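Local coordinates for protein DNA-binding response regulator, merR family (Colwellia psychrerythraea, PDB 3CNB) that probably binds DNA as a response regulator, this chain being its CheY-like receiver domain, which probably carries the signal by phosphorylation, at residues A[11-16]-A[22-27]; A[48-53]-A[73-78]; A[59-64]-A[111-116]. All coordinates share one frame; numbering follows the deposited sequence.

Contact 1 (A[11-16]-A[22-27]); sequences ILIIED and DMLTQF
With CG1 of Ile13 anti to the carbonyl carbon (chi1 -65°) and CG2 anti to the backbone N, both branches of the residue reach the helix, where they meet Leu24, whose CG is anti to its own backbone N (chi1 -175°), and Thr25. The two branches divide the work. Ile13 CG2 packs against Leu24 CD2 at 3.9 Å, while Ile13 CD1 runs on past Leu24 CG, 4.1 Å away, to the hydroxyl and CA of Thr25. There Ile13 CD1 lies 3.3 Å from Thr25 OG1, a close methyl-to-hydroxyl contact; the polar needs of that hydroxyl are met within the helix, by a hydrogen bond with Ala21 O. The pairing fixes the first strand of the receiver domain's parallel sheet to the helix that follows it, within the beta-alpha-beta unit of strand 10-14, helix 18-31 and strand 36-40. An alanine in place of Ile13 would probably open a gap between the strand and Leu24 and Thr25, since both the CG2 and CD1 contacts would go. Leu28 and Ile37 also touch Ile13, and Leu24 leans in turn on Phe117 and Leu120 of helix 117-129.

Contact 2 (A[48-53]-A[73-78]); sequences DLLHTV and CHRIKS
Helices 48-52 and 73-77 run nearly parallel, their axes 20° apart and no nearer than 12.8 Å, with Leu50 and Ile76 the closest residues in backbone register. At this spacing the backbones stay well apart and long side chains have to span the interval. Leu50 and Arg75 do most of this, approaching each other from opposite directions. Leu50 CD1 sits over the centre of one face of the Arg75 guanidinium, 3.8 Å above its plane, so the methyl meets the flat group broadside and contacts NE and CZ alike. The chain of the arginine, with CG anti to the backbone N, bends at the second torsion (chi2 -99°), which helps bring the guanidinium to the leucine. The same Leu50 CD1 reaches Ile76 CG1 at 4.2 Å, on the more buried side of the interface, where Ile76 packs on Val87 of strand 86-91 and Leu50 touches Thr82 and Ile85.

Nearer the surface, the His51 ring comes up to one terminal nitrogen of the guanidinium, NH2. Arg75 NH2 lies 3.6 Å from His51 CE1 and 3.7 Å from His51 NE2, and the ring and guanidinium planes are turned 71° apart, an oblique meeting rather than a stack. Both helices flank the same face of the sheet, on either side of strand 57-61 in the chain, and this contact joins them near their C-terminal ends.

Chemically, the contact grades from an apolar inner part, leucine on isoleucine, to a polar rim of arginine and histidine. The guanidinium serves here as a flat surface for a methyl, and a protonated His51 would probably be disfavoured so close to the arginine's positive charge.

Contact 3 (A[59-64]-A[111-116]); sequences MLDLMM and FGKPLN
Lys113 NZ makes a salt bridge with Asp61 OD1 at 2.8 Å, a hydrogen bond that is the one polar link across these segments. The lysine chain is extended beyond CG and meets the aspartate at about a right angle, and its ammonium approaches OD1 from above the carboxylate plane, 70° out of it. Of the two oxygens OD1 is clearly preferred: Asp61 OD2 is 3.6 Å from Lys113 NZ.

The ammonium has a second acidic partner, a salt bridge to Glu15 OE2, and thus ties together two carboxylates whose like charges would probably repel, Glu15 OE1 lying close to Asp61 OD2. The positive charge between them probably offsets much of that repulsion. On the aspartate side, OD1 also receives a weak bond from the backbone of the following loop, Met63 N standing 3.5 Å from Asp61 OD1 with an N-H...acceptor angle of 143°. Asp61 CG is anti to the backbone N (chi1 179°), which carries the carboxylate beyond the end of strand 57-61 toward the lysine. Farther along, Asn116 OD1 caps the helix that begins just after it by accepting from Leu119 N.

A cis peptide bond joins Lys113 to Pro114, directly after the lysine. An acidic cluster at the C-terminal ends of the parallel strands, with an aspartate at the end of the third strand and a lysine after the fifth, is characteristic of the CheY-like receiver domain; Asp61 is the predicted phosphorylation site, unmodified here.

Overall arrangement
From the N terminus, contact 1 closes first, a short loop in which helix 18-31 folds back against strand 10-14. After strand 36-40 the chain enters helix 43-52 and opens contact 2, which is completed only at helix 69-77. Strand 57-61 lies within that span and begins contact 3, which closes much later, at the end of strand 109-112 and the loop after it, so contacts 2 and 3 cross while contact 1 precedes both. Strands 10-14 and 57-61 are neighbours in the sheet, linking contacts 1 and 3 through a probable backbone hydrogen bond from Ile14 N to Met59 O. Leu12 packs on Leu49 and Leu50, and Cys73 on Leu60, joining contact 2 to the central strands from the face of the sheet that carries helices 43-52 and 69-77.

Contact 1 (A[11-16]-A[22-27])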
ATOM      1  N   ILE A  11       3.718   7.185  -5.042  1.00 20.73           N
ATOM      2  CA  ILE A  11       3.039   6.271  -4.133  1.00 20.00           C
ATOM      3  C   ILE A  11       1.585   6.180  -4.518  1.00 18.57           C
ATOM      4  O   ILE A  11       0.941   7.200  -4.711  1.00 25.02           O
ATOM      5  CB  ILE A  11       3.139   6.728  -2.652  1.00 22.62           C
ATOM      6  CG1 ILE A  11       4.588   6.697  -2.172  1.00 25.83           C
ATOM      7  CG2 ILE A  11       2.300   5.832  -1.720  1.00 20.64           C
ATOM      8  CD1 ILE A  11       4.835   7.571  -0.967  1.00 27.75           C
ATOM      9  N   LEU A  12       1.070   4.950  -4.609  1.00 25.57           N
ATOM     10  CA  LEU A  12      -0.355   4.703  -4.839  1.00 22.12           C
ATOM     11  C   LEU A  12      -1.014   4.125  -3.587  1.00 20.24           C
ATOM     12  O   LEU A  12      -0.600   3.075  -3.070  1.00 21.55           O
ATOM     13  CB  LEU A  12      -0.547   3.725  -6.028  1.00 18.50           C
ATOM     14  CG  LEU A  12      -1.814   3.568  -6.891  1.00 28.55           C
ATOM     15  CD1 LEU A  12      -2.174   2.085  -7.018  1.00 27.86           C
ATOM     16  CD2 LEU A  12      -3.026   4.382  -6.445  1.00 29.10           C
ATOM     17  N   ILE A  13      -2.071   4.787  -3.136  1.00 16.21           N
ATOM     18  CA  ILE A  13      -2.838   4.351  -1.980  1.00 19.70           C
ATOM     19  C   ILE A  13      -4.144   3.736  -2.444  1.00 23.88           C
ATOM     20  O   ILE A  13      -4.945   4.405  -3.093  1.00 25.95           O
ATOM     21  CB  ILE A  13      -3.138   5.535  -0.993  1.00 16.64           C
ATOM     22  CG1 ILE A  13      -1.848   6.070  -0.378  1.00 26.18           C
ATOM     23  CG2 ILE A  13      -4.128   5.123   0.124  1.00 25.86           C
ATOM     24  CD1 ILE A  13      -1.990   7.502   0.086  1.00 16.80           C
ATOM     25  N   ILE A  14      -4.351   2.485  -2.108  1.00 24.15           N
ATOM     26  CA  ILE A  14      -5.572   1.784  -2.369  1.00 18.70           C
ATOM     27  C   ILE A  14      -6.417   1.661  -1.122  1.00 27.45           C
ATOM     28  O   ILE A  14      -6.124   0.899  -0.261  1.00 30.54           O
ATOM     29  CB  ILE A  14      -5.288   0.428  -2.944  1.00 19.08           C
ATOM     30  CG1 ILE A  14      -4.612   0.548  -4.295  1.00 22.07           C
ATOM     31  CG2 ILE A  14      -6.508  -0.349  -3.046  1.00 26.41           C
ATOM     32  CD1 ILE A  14      -3.872  -0.595  -4.732  1.00 18.97           C
ATOM     33  N   GLU A  15      -7.495   2.415  -1.062  1.00 27.83           N
ATOM     34  CA  GLU A  15      -8.258   2.616   0.153  1.00 27.73           C
ATOM     35  C   GLU A  15      -9.648   3.238  -0.071  1.00 27.46           C
ATOM     36  O   GLU A  15      -9.739   4.317  -0.542  1.00 32.72           O
ATOM     37  CB  GLU A  15      -7.442   3.498   1.074  1.00 26.35           C
ATOM     38  CG  GLU A  15      -8.079   3.919   2.348  1.00 26.27           C
ATOM     39  CD  GLU A  15      -8.387   2.784   3.241  1.00 32.29           C
ATOM     40  OE1 GLU A  15      -9.545   2.525   3.447  1.00 37.79           O
ATOM     41  OE2 GLU A  15      -7.501   2.132   3.712  1.00 30.37           O
ATOM     42  N   ASP A  16     -10.721   2.570   0.307  1.00 33.76           N
ATOM     43  CA  ASP A  16     -12.049   3.135   0.110  1.00 40.10           C
ATOM     44  C   ASP A  16     -12.570   4.076   1.160  1.00 41.82           C
ATOM     45  O   ASP A  16     -13.519   4.758   0.924  1.00 40.73           O
ATOM     46  CB  ASP A  16     -13.123   2.136  -0.344  1.00 40.88           C
ATOM     47  CG  ASP A  16     -13.232   0.952   0.543  1.00 41.53           C
ATOM     48  OD1 ASP A  16     -12.517   0.933   1.525  1.00 57.73           O
ATOM     49  OD2 ASP A  16     -14.000   0.050   0.285  1.00 33.90           O
ATOM     50  N   ASP A  22      -7.281  10.431   2.870  1.00 25.55           N
ATOM     51  CA  ASP A  22      -6.809  11.820   2.794  1.00 27.00           C
ATOM     52  C   ASP A  22      -5.785  12.083   3.896  1.00 22.39           C
ATOM     53  O   ASP A  22      -4.871  12.886   3.716  1.00 23.91           O
ATOM     54  CB  ASP A  22      -7.968  12.825   2.933  1.00 36.64           C
ATOM     55  CG  ASP A  22      -8.941  12.812   1.734  1.00 42.34           C
ATOM     56  OD1 ASP A  22      -8.725  12.067   0.750  1.00 43.40           O
ATOM     57  OD2 ASP A  22      -9.947  13.556   1.802  1.00 53.27           O
ATOM     58  N   MET A  23      -5.960  11.412   5.034  1.00 24.63           N
ATOM     59  CA  MET A  23      -5.043  11.544   6.172  1.00 27.39           C
ATOM     60  C   MET A  23      -3.710  10.857   5.890  1.00 21.31           C
ATOM     61  O   MET A  23      -2.642  11.456   6.082  1.00 24.36           O
ATOM     62  CB  MET A  23      -5.673  11.007   7.467  1.00 22.14           C
ATOM     63  CG  MET A  23      -4.647  10.621   8.551  1.00 35.92           C
ATOM     64  SD  MET A  23      -5.340  10.125  10.127  1.00 35.83           S
ATOM     65  CE  MET A  23      -6.453  11.537  10.377  1.00 36.04           C
ATOM     66  N   LEU A  24      -3.779   9.610   5.423  1.00 22.90           N
ATOM     67  CA  LEU A  24      -2.590   8.888   4.963  1.00 17.17           C
ATOM     68  C   LEU A  24      -1.857   9.646   3.862  1.00 20.26           C
ATOM     69  O   LEU A  24      -0.629   9.690   3.840  1.00 21.12           O
ATOM     70  CB  LEU A  24      -2.969   7.478   4.492  1.00 25.23           C
ATOM     71  CG  LEU A  24      -1.837   6.527   4.085  1.00 28.24           C
ATOM     72  CD1 LEU A  24      -0.827   6.342   5.213  1.00 29.71           C
ATOM     73  CD2 LEU A  24      -2.400   5.198   3.666  1.00 25.53           C
ATOM     74  N   THR A  25      -2.609  10.259   2.949  1.00 23.62           N
ATOM     75  CA  THR A  25      -2.014  11.022   1.843  1.00 21.20           C
ATOM     76  C   THR A  25      -1.279  12.229   2.390  1.00 22.82           C
ATOM     77  O   THR A  25      -0.149  12.495   1.983  1.00 25.35           O
ATOM     78  CB  THR A  25      -3.089  11.505   0.799  1.00 22.59           C
ATOM     79  OG1 THR A  25      -3.727  10.361   0.218  1.00 21.43           O
ATOM     80  CG2 THR A  25      -2.449  12.319  -0.310  1.00 15.06           C
ATOM     81  N   GLN A  26      -1.919  12.936   3.321  1.00 24.42           N
ATOM     82  CA  GLN A  26      -1.334  14.140   3.916  1.00 25.78           C
ATOM     83  C   GLN A  26      -0.083  13.819   4.718  1.00 26.80           C
ATOM     84  O   GLN A  26       0.922  14.516   4.614  1.00 30.30           O
ATOM     85  CB  GLN A  26      -2.350  14.817   4.830  1.00 23.38           C
ATOM     86  CG  GLN A  26      -1.931  16.193   5.315  1.00 24.59           C
ATOM     87  CD  GLN A  26      -1.663  17.143   4.194  1.00 30.79           C
ATOM     88  OE1 GLN A  26      -2.554  17.476   3.423  1.00 33.93           O
ATOM     89  NE2 GLN A  26      -0.424  17.598   4.096  1.00 30.31           N
ATOM     90  N   PHE A  27      -0.174  12.782   5.537  1.00 22.28           N
ATOM     91  CA  PHE A  27       0.986  12.241   6.247  1.00 18.89           C
ATOM     92  C   PHE A  27       2.167  11.911   5.321  1.00 27.24           C
ATOM     93  O   PHE A  27       3.329  12.253   5.613  1.00 19.32           O
ATOM     94  CB  PHE A  27       0.588  10.989   7.030  1.00 20.66           C
ATOM     95  CG  PHE A  27       1.719  10.398   7.831  1.00 24.42           C
ATOM     96  CD1 PHE A  27       2.093  10.972   9.054  1.00 25.29           C
ATOM     97  CD2 PHE A  27       2.422   9.296   7.359  1.00 26.81           C
ATOM     98  CE1 PHE A  27       3.138  10.444   9.794  1.00 27.25           C
ATOM     99  CE2 PHE A  27       3.462   8.753   8.099  1.00 21.97           C
ATOM    100  CZ  PHE A  27       3.815   9.333   9.326  1.00 26.29           C
TER

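Contact 2 (A[48-53]-A[73-78])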
ATOM      1  N   ASP A  48      -6.338   0.316 -12.532  1.00 22.41           N
ATOM      2  CA  ASP A  48      -6.025   1.274 -13.572  1.00 23.09           C
ATOM      3  C   ASP A  48      -4.803   2.097 -13.186  1.00 26.04           C
ATOM      4  O   ASP A  48      -3.836   2.181 -13.959  1.00 29.16           O
ATOM      5  CB  ASP A  48      -7.262   2.159 -13.822  1.00 23.70           C
ATOM      6  CG  ASP A  48      -7.036   3.202 -14.892  1.00 28.82           C
ATOM      7  OD1 ASP A  48      -6.272   2.953 -15.842  1.00 26.32           O
ATOM      8  OD2 ASP A  48      -7.626   4.293 -14.773  1.00 33.62           O
ATOM      9  N   LEU A  49      -4.837   2.658 -11.973  1.00 26.26           N
ATOM     10  CA  LEU A  49      -3.766   3.514 -11.457  1.00 23.76           C
ATOM     11  C   LEU A  49      -2.451   2.770 -11.200  1.00 24.96           C
ATOM     12  O   LEU A  49      -1.385   3.358 -11.318  1.00 24.30           O
ATOM     13  CB  LEU A  49      -4.237   4.262 -10.225  1.00 26.15           C
ATOM     14  CG  LEU A  49      -4.864   5.652 -10.468  1.00 37.72           C
ATOM     15  CD1 LEU A  49      -5.876   5.666 -11.576  1.00 43.24           C
ATOM     16  CD2 LEU A  49      -5.487   6.215  -9.192  1.00 35.15           C
ATOM     17  N   LEU A  50      -2.519   1.467 -10.923  1.00 21.96           N
ATOM     18  CA  LEU A  50      -1.317   0.615 -10.933  1.00 25.73           C
ATOM     19  C   LEU A  50      -0.443   0.898 -12.147  1.00 27.25           C
ATOM     20  O   LEU A  50       0.776   0.979 -12.041  1.00 27.78           O
ATOM     21  CB  LEU A  50      -1.712  -0.853 -10.987  1.00 23.93           C
ATOM     22  CG  LEU A  50      -1.054  -1.948 -10.142  1.00 37.02           C
ATOM     23  CD1 LEU A  50      -1.229  -3.279 -10.832  1.00 28.66           C
ATOM     24  CD2 LEU A  50       0.410  -1.714  -9.822  1.00 37.13           C
ATOM     25  N   HIS A  51      -1.074   1.016 -13.311  1.00 26.36           N
ATOM     26  CA  HIS A  51      -0.350   1.253 -14.554  1.00 28.98           C
ATOM     27  C   HIS A  51      -0.048   2.725 -14.789  1.00 28.29           C
ATOM     28  O   HIS A  51       1.079   3.070 -15.146  1.00 35.95           O
ATOM     29  CB  HIS A  51      -1.121   0.653 -15.723  1.00 29.23           C
ATOM     30  CG  HIS A  51      -1.297  -0.826 -15.610  1.00 19.93           C
ATOM     31  ND1 HIS A  51      -0.344  -1.717 -16.045  1.00 24.75           N
ATOM     32  CD2 HIS A  51      -2.298  -1.573 -15.081  1.00 20.29           C
ATOM     33  CE1 HIS A  51      -0.752  -2.949 -15.799  1.00 18.42           C
ATOM     34  NE2 HIS A  51      -1.931  -2.891 -15.212  1.00 22.56           N
ATOM     35  N   THR A  52      -1.034   3.595 -14.584  1.00 29.72           N
ATOM     36  CA  THR A  52      -0.901   4.995 -15.040  1.00 30.12           C
ATOM     37  C   THR A  52      -0.027   5.875 -14.123  1.00 35.63           C
ATOM     38  O   THR A  52       0.577   6.854 -14.567  1.00 36.30           O
ATOM     39  CB  THR A  52      -2.266   5.675 -15.249  1.00 26.70           C
ATOM     40  OG1 THR A  52      -2.982   5.716 -14.012  1.00 31.78           O
ATOM     41  CG2 THR A  52      -3.096   4.927 -16.272  1.00 19.27           C
ATOM     42  N   VAL A  53       0.012   5.523 -12.843  1.00 28.83           N
ATOM     43  CA  VAL A  53       0.748   6.269 -11.832  1.00 29.36           C
ATOM     44  C   VAL A  53       2.176   5.712 -11.750  1.00 26.16           C
ATOM     45  O   VAL A  53       3.101   6.427 -11.376  1.00 36.67           O
ATOM     46  CB  VAL A  53      -0.033   6.192 -10.482  1.00 29.10           C
ATOM     47  CG1 VAL A  53       0.822   6.504  -9.278  1.00 29.79           C
ATOM     48  CG2 VAL A  53      -1.280   7.093 -10.540  1.00 25.74           C
ATOM     49  N   CYS A  73      -2.233  -8.274  -4.253  1.00 24.09           N
ATOM     50  CA  CYS A  73      -0.825  -8.292  -3.812  1.00 21.68           C
ATOM     51  C   CYS A  73      -0.006  -9.340  -4.560  1.00 21.81           C
ATOM     52  O   CYS A  73       1.093  -9.063  -5.038  1.00 25.50           O
ATOM     53  CB  CYS A  73      -0.733  -8.568  -2.313  1.00 24.03           C
ATOM     54  SG  CYS A  73       0.968  -8.522  -1.663  1.00 21.96           S
ATOM     55  N   HIS A  74      -0.553 -10.545  -4.662  1.00 20.96           N
ATOM     56  CA  HIS A  74       0.074 -11.606  -5.428  1.00 24.62           C
ATOM     57  C   HIS A  74       0.294 -11.202  -6.883  1.00 20.91           C
ATOM     58  O   HIS A  74       1.405 -11.361  -7.404  1.00 22.58           O
ATOM     59  CB  HIS A  74      -0.780 -12.869  -5.347  1.00 33.77           C
ATOM     60  CG  HIS A  74      -0.191 -14.043  -6.060  1.00 35.61           C
ATOM     61  ND1 HIS A  74       1.131 -14.406  -5.927  1.00 41.12           N
ATOM     62  CD2 HIS A  74      -0.753 -14.949  -6.891  1.00 42.43           C
ATOM     63  CE1 HIS A  74       1.362 -15.482  -6.656  1.00 40.18           C
ATOM     64  NE2 HIS A  74       0.233 -15.836  -7.244  1.00 46.45           N
ATOM     65  N   ARG A  75      -0.737 -10.647  -7.528  1.00 22.94           N
ATOM     66  CA  ARG A  75      -0.603 -10.133  -8.918  1.00 21.58           C
ATOM     67  C   ARG A  75       0.463  -9.054  -9.066  1.00 22.13           C
ATOM     68  O   ARG A  75       1.172  -9.046 -10.062  1.00 23.31           O
ATOM     69  CB  ARG A  75      -1.948  -9.611  -9.480  1.00 25.74           C
ATOM     70  CG  ARG A  75      -1.889  -9.002 -10.907  1.00 26.53           C
ATOM     71  CD  ARG A  75      -1.812  -7.458 -10.878  1.00 31.21           C
ATOM     72  NE  ARG A  75      -1.646  -6.873 -12.214  1.00 37.42           N
ATOM     73  CZ  ARG A  75      -0.484  -6.534 -12.768  1.00 39.24           C
ATOM     74  NH1 ARG A  75       0.652  -6.692 -12.105  1.00 38.51           N
ATOM     75  NH2 ARG A  75      -0.457  -6.020 -13.990  1.00 33.87           N
ATOM     76  N   ILE A  76       0.552  -8.126  -8.109  1.00 21.50           N
ATOM     77  CA  ILE A  76       1.582  -7.070  -8.168  1.00 21.21           C
ATOM     78  C   ILE A  76       2.987  -7.676  -8.089  1.00 22.65           C
ATOM     79  O   ILE A  76       3.845  -7.391  -8.923  1.00 21.11           O
ATOM     80  CB  ILE A  76       1.422  -5.980  -7.062  1.00 20.69           C
ATOM     81  CG1 ILE A  76       0.184  -5.118  -7.336  1.00 23.70           C
ATOM     82  CG2 ILE A  76       2.714  -5.072  -6.982  1.00 20.47           C
ATOM     83  CD1 ILE A  76      -0.396  -4.403  -6.120  1.00 18.70           C
ATOM     84  N   LYS A  77       3.198  -8.531  -7.095  1.00 19.73           N
ATOM     85  CA  LYS A  77       4.549  -9.021  -6.788  1.00 21.63           C
ATOM     86  C   LYS A  77       5.037 -10.172  -7.678  1.00 23.12           C
ATOM     87  O   LYS A  77       6.223 -10.503  -7.657  1.00 26.67           O
ATOM     88  CB  LYS A  77       4.653  -9.391  -5.289  1.00 17.93           C
ATOM     89  CG  LYS A  77       4.471  -8.185  -4.347  1.00 14.32           C
ATOM     90  CD  LYS A  77       5.579  -7.149  -4.536  1.00 20.70           C
ATOM     91  CE  LYS A  77       6.965  -7.650  -4.085  1.00 20.86           C
ATOM     92  NZ  LYS A  77       7.931  -6.511  -4.142  1.00 19.22           N
ATOM     93  N   SER A  78       4.146 -10.779  -8.463  1.00 25.91           N
ATOM     94  CA  SER A  78       4.539 -11.902  -9.328  1.00 25.60           C
ATOM     95  C   SER A  78       4.582 -11.565 -10.824  1.00 32.17           C
ATOM     96  O   SER A  78       4.843 -12.446 -11.648  1.00 33.21           O
ATOM     97  CB  SER A  78       3.627 -13.109  -9.124  1.00 30.36           C
ATOM     98  OG  SER A  78       2.280 -12.773  -9.430  1.00 26.62           O
TER

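Contact 3 (A[59-64]-A[111-116])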
ATOM      1  N   MET A  59       0.323   1.297  -0.893  1.00 14.60           N
ATOM      2  CA  MET A  59      -0.329   1.070   0.372  1.00 21.89           C
ATOM      3  C   MET A  59      -1.653   0.394   0.052  1.00 19.53           C
ATOM      4  O   MET A  59      -2.529   0.980  -0.585  1.00 20.91           O
ATOM      5  CB  MET A  59      -0.535   2.398   1.118  1.00 19.21           C
ATOM      6  CG  MET A  59       0.734   3.274   1.209  1.00 26.32           C
ATOM      7  SD  MET A  59       1.944   2.719   2.428  1.00 17.87           S
ATOM      8  CE  MET A  59       0.981   2.838   3.907  1.00 24.63           C
ATOM      9  N   LEU A  60      -1.790  -0.837   0.515  1.00 20.83           N
ATOM     10  CA  LEU A  60      -2.890  -1.702   0.128  1.00 22.34           C
ATOM     11  C   LEU A  60      -3.825  -2.039   1.296  1.00 20.46           C
ATOM     12  O   LEU A  60      -3.458  -2.782   2.215  1.00 22.00           O
ATOM     13  CB  LEU A  60      -2.309  -2.990  -0.483  1.00 23.15           C
ATOM     14  CG  LEU A  60      -3.269  -4.097  -0.947  1.00 30.50           C
ATOM     15  CD1 LEU A  60      -4.040  -3.651  -2.166  1.00 20.45           C
ATOM     16  CD2 LEU A  60      -2.529  -5.372  -1.235  1.00 17.55           C
ATOM     17  N   ASP A  61      -5.041  -1.506   1.262  1.00 20.04           N
ATOM     18  CA  ASP A  61      -6.046  -1.875   2.250  1.00 26.66           C
ATOM     19  C   ASP A  61      -6.675  -3.226   1.873  1.00 29.35           C
ATOM     20  O   ASP A  61      -7.297  -3.358   0.817  1.00 34.83           O
ATOM     21  CB  ASP A  61      -7.085  -0.754   2.377  1.00 29.62           C
ATOM     22  CG  ASP A  61      -8.191  -1.062   3.380  1.00 41.65           C
ATOM     23  OD1 ASP A  61      -7.939  -1.704   4.421  1.00 46.35           O
ATOM     24  OD2 ASP A  61      -9.335  -0.624   3.130  1.00 62.07           O
ATOM     25  N   LEU A  62      -6.509  -4.217   2.749  1.00 25.97           N
ATOM     26  CA  LEU A  62      -7.034  -5.567   2.550  1.00 29.92           C
ATOM     27  C   LEU A  62      -8.538  -5.728   2.850  1.00 37.00           C
ATOM     28  O   LEU A  62      -9.052  -6.857   2.920  1.00 40.70           O
ATOM     29  CB  LEU A  62      -6.258  -6.575   3.410  1.00 25.85           C
ATOM     30  CG  LEU A  62      -4.746  -6.702   3.340  1.00 26.17           C
ATOM     31  CD1 LEU A  62      -4.260  -7.891   4.177  1.00 26.11           C
ATOM     32  CD2 LEU A  62      -4.345  -6.836   1.883  1.00 26.79           C
ATOM     33  N   MET A  63      -9.237  -4.620   3.065  1.00 35.45           N
ATOM     34  CA  MET A  63     -10.651  -4.691   3.396  1.00 35.68           C
ATOM     35  C   MET A  63     -11.449  -3.751   2.522  1.00 37.12           C
ATOM     36  O   MET A  63     -12.578  -3.383   2.869  1.00 34.90           O
ATOM     37  CB  MET A  63     -10.874  -4.392   4.878  1.00 42.77           C
ATOM     38  CG  MET A  63     -10.296  -5.452   5.812  1.00 37.19           C
ATOM     39  SD  MET A  63     -11.088  -5.486   7.402  1.00 42.84           S
ATOM     40  CE  MET A  63     -11.239  -3.726   7.746  1.00 45.19           C
ATOM     41  N   MET A  64     -10.855  -3.370   1.386  1.00 30.81           N
ATOM     42  CA  MET A  64     -11.563  -2.614   0.358  1.00 36.93           C
ATOM     43  C   MET A  64     -12.687  -3.532  -0.131  1.00 39.00           C
ATOM     44  O   MET A  64     -12.466  -4.727  -0.371  1.00 38.72           O
ATOM     45  CB  MET A  64     -10.632  -2.153  -0.784  1.00 35.09           C
ATOM     46  CG  MET A  64     -11.374  -1.598  -2.003  1.00 25.60           C
ATOM     47  SD  MET A  64     -10.424  -0.850  -3.330  1.00 24.01           S
ATOM     48  CE  MET A  64     -10.186   0.741  -2.588  1.00 26.84           C
ATOM     49  N   PHE A 111       0.100  -3.552   8.411  1.00 25.54           N
ATOM     50  CA  PHE A 111      -0.258  -2.673   9.505  1.00 21.15           C
ATOM     51  C   PHE A 111      -1.698  -2.890   9.921  1.00 26.69           C
ATOM     52  O   PHE A 111      -2.585  -2.952   9.074  1.00 23.15           O
ATOM     53  CB  PHE A 111      -0.077  -1.216   9.082  1.00 21.09           C
ATOM     54  CG  PHE A 111       1.345  -0.741   9.135  1.00 25.75           C
ATOM     55  CD1 PHE A 111       1.797  -0.022  10.234  1.00 20.42           C
ATOM     56  CD2 PHE A 111       2.234  -1.015   8.094  1.00 22.36           C
ATOM     57  CE1 PHE A 111       3.113   0.423  10.302  1.00 28.86           C
ATOM     58  CE2 PHE A 111       3.537  -0.574   8.141  1.00 24.01           C
ATOM     59  CZ  PHE A 111       3.985   0.145   9.260  1.00 14.35           C
ATOM     60  N   GLY A 112      -1.926  -3.015  11.227  1.00 26.16           N
ATOM     61  CA  GLY A 112      -3.276  -3.050  11.779  1.00 28.02           C
ATOM     62  C   GLY A 112      -3.860  -1.661  11.878  1.00 32.30           C
ATOM     63  O   GLY A 112      -3.122  -0.683  11.831  1.00 42.49           O
ATOM     64  N   LYS A 113      -5.180  -1.571  11.999  1.00 32.80           N
ATOM     65  CA  LYS A 113      -5.852  -0.283  12.207  1.00 39.23           C
ATOM     66  C   LYS A 113      -6.387  -0.212  13.640  1.00 39.05           C
ATOM     67  O   LYS A 113      -6.867  -1.215  14.144  1.00 44.43           O
ATOM     68  CB  LYS A 113      -6.938  -0.035  11.152  1.00 39.72           C
ATOM     69  CG  LYS A 113      -6.354   0.228   9.757  1.00 40.92           C
ATOM     70  CD  LYS A 113      -7.411   0.566   8.742  1.00 39.91           C
ATOM     71  CE  LYS A 113      -6.877   0.378   7.341  1.00 46.29           C
ATOM     72  NZ  LYS A 113      -7.994   0.320   6.351  1.00 51.30           N
ATOM     73  N   PRO A 114      -6.254   0.951  14.325  1.00 39.62           N
ATOM     74  CA  PRO A 114      -5.758   2.241  13.822  1.00 33.80           C
ATOM     75  C   PRO A 114      -4.264   2.154  13.598  1.00 30.48           C
ATOM     76  O   PRO A 114      -3.564   1.518  14.375  1.00 31.07           O
ATOM     77  CB  PRO A 114      -6.112   3.234  14.938  1.00 36.18           C
ATOM     78  CG  PRO A 114      -6.207   2.399  16.190  1.00 41.27           C
ATOM     79  CD  PRO A 114      -6.546   0.992  15.775  1.00 34.88           C
ATOM     80  N   LEU A 115      -3.808   2.750  12.506  1.00 31.66           N
ATOM     81  CA  LEU A 115      -2.438   2.624  12.041  1.00 31.28           C
ATOM     82  C   LEU A 115      -1.443   3.294  12.988  1.00 26.19           C
ATOM     83  O   LEU A 115      -1.677   4.404  13.433  1.00 28.46           O
ATOM     84  CB  LEU A 115      -2.353   3.227  10.645  1.00 32.78           C
ATOM     85  CG  LEU A 115      -1.157   2.858   9.784  1.00 42.96           C
ATOM     86  CD1 LEU A 115      -1.616   2.660   8.381  1.00 41.49           C
ATOM     87  CD2 LEU A 115      -0.091   3.940   9.869  1.00 46.98           C
ATOM     88  N   ASN A 116      -0.350   2.609  13.315  1.00 19.04           N
ATOM     89  CA  ASN A 116       0.709   3.229  14.114  1.00 21.73           C
ATOM     90  C   ASN A 116       1.592   4.072  13.187  1.00 21.05           C
ATOM     91  O   ASN A 116       2.444   3.546  12.476  1.00 20.91           O
ATOM     92  CB  ASN A 116       1.536   2.171  14.844  1.00 22.65           C
ATOM     93  CG  ASN A 116       2.474   2.778  15.903  1.00 27.49           C
ATOM     94  OD1 ASN A 116       3.040   3.840  15.712  1.00 29.72           O
ATOM     95  ND2 ASN A 116       2.620   2.095  17.023  1.00 28.69           N
TER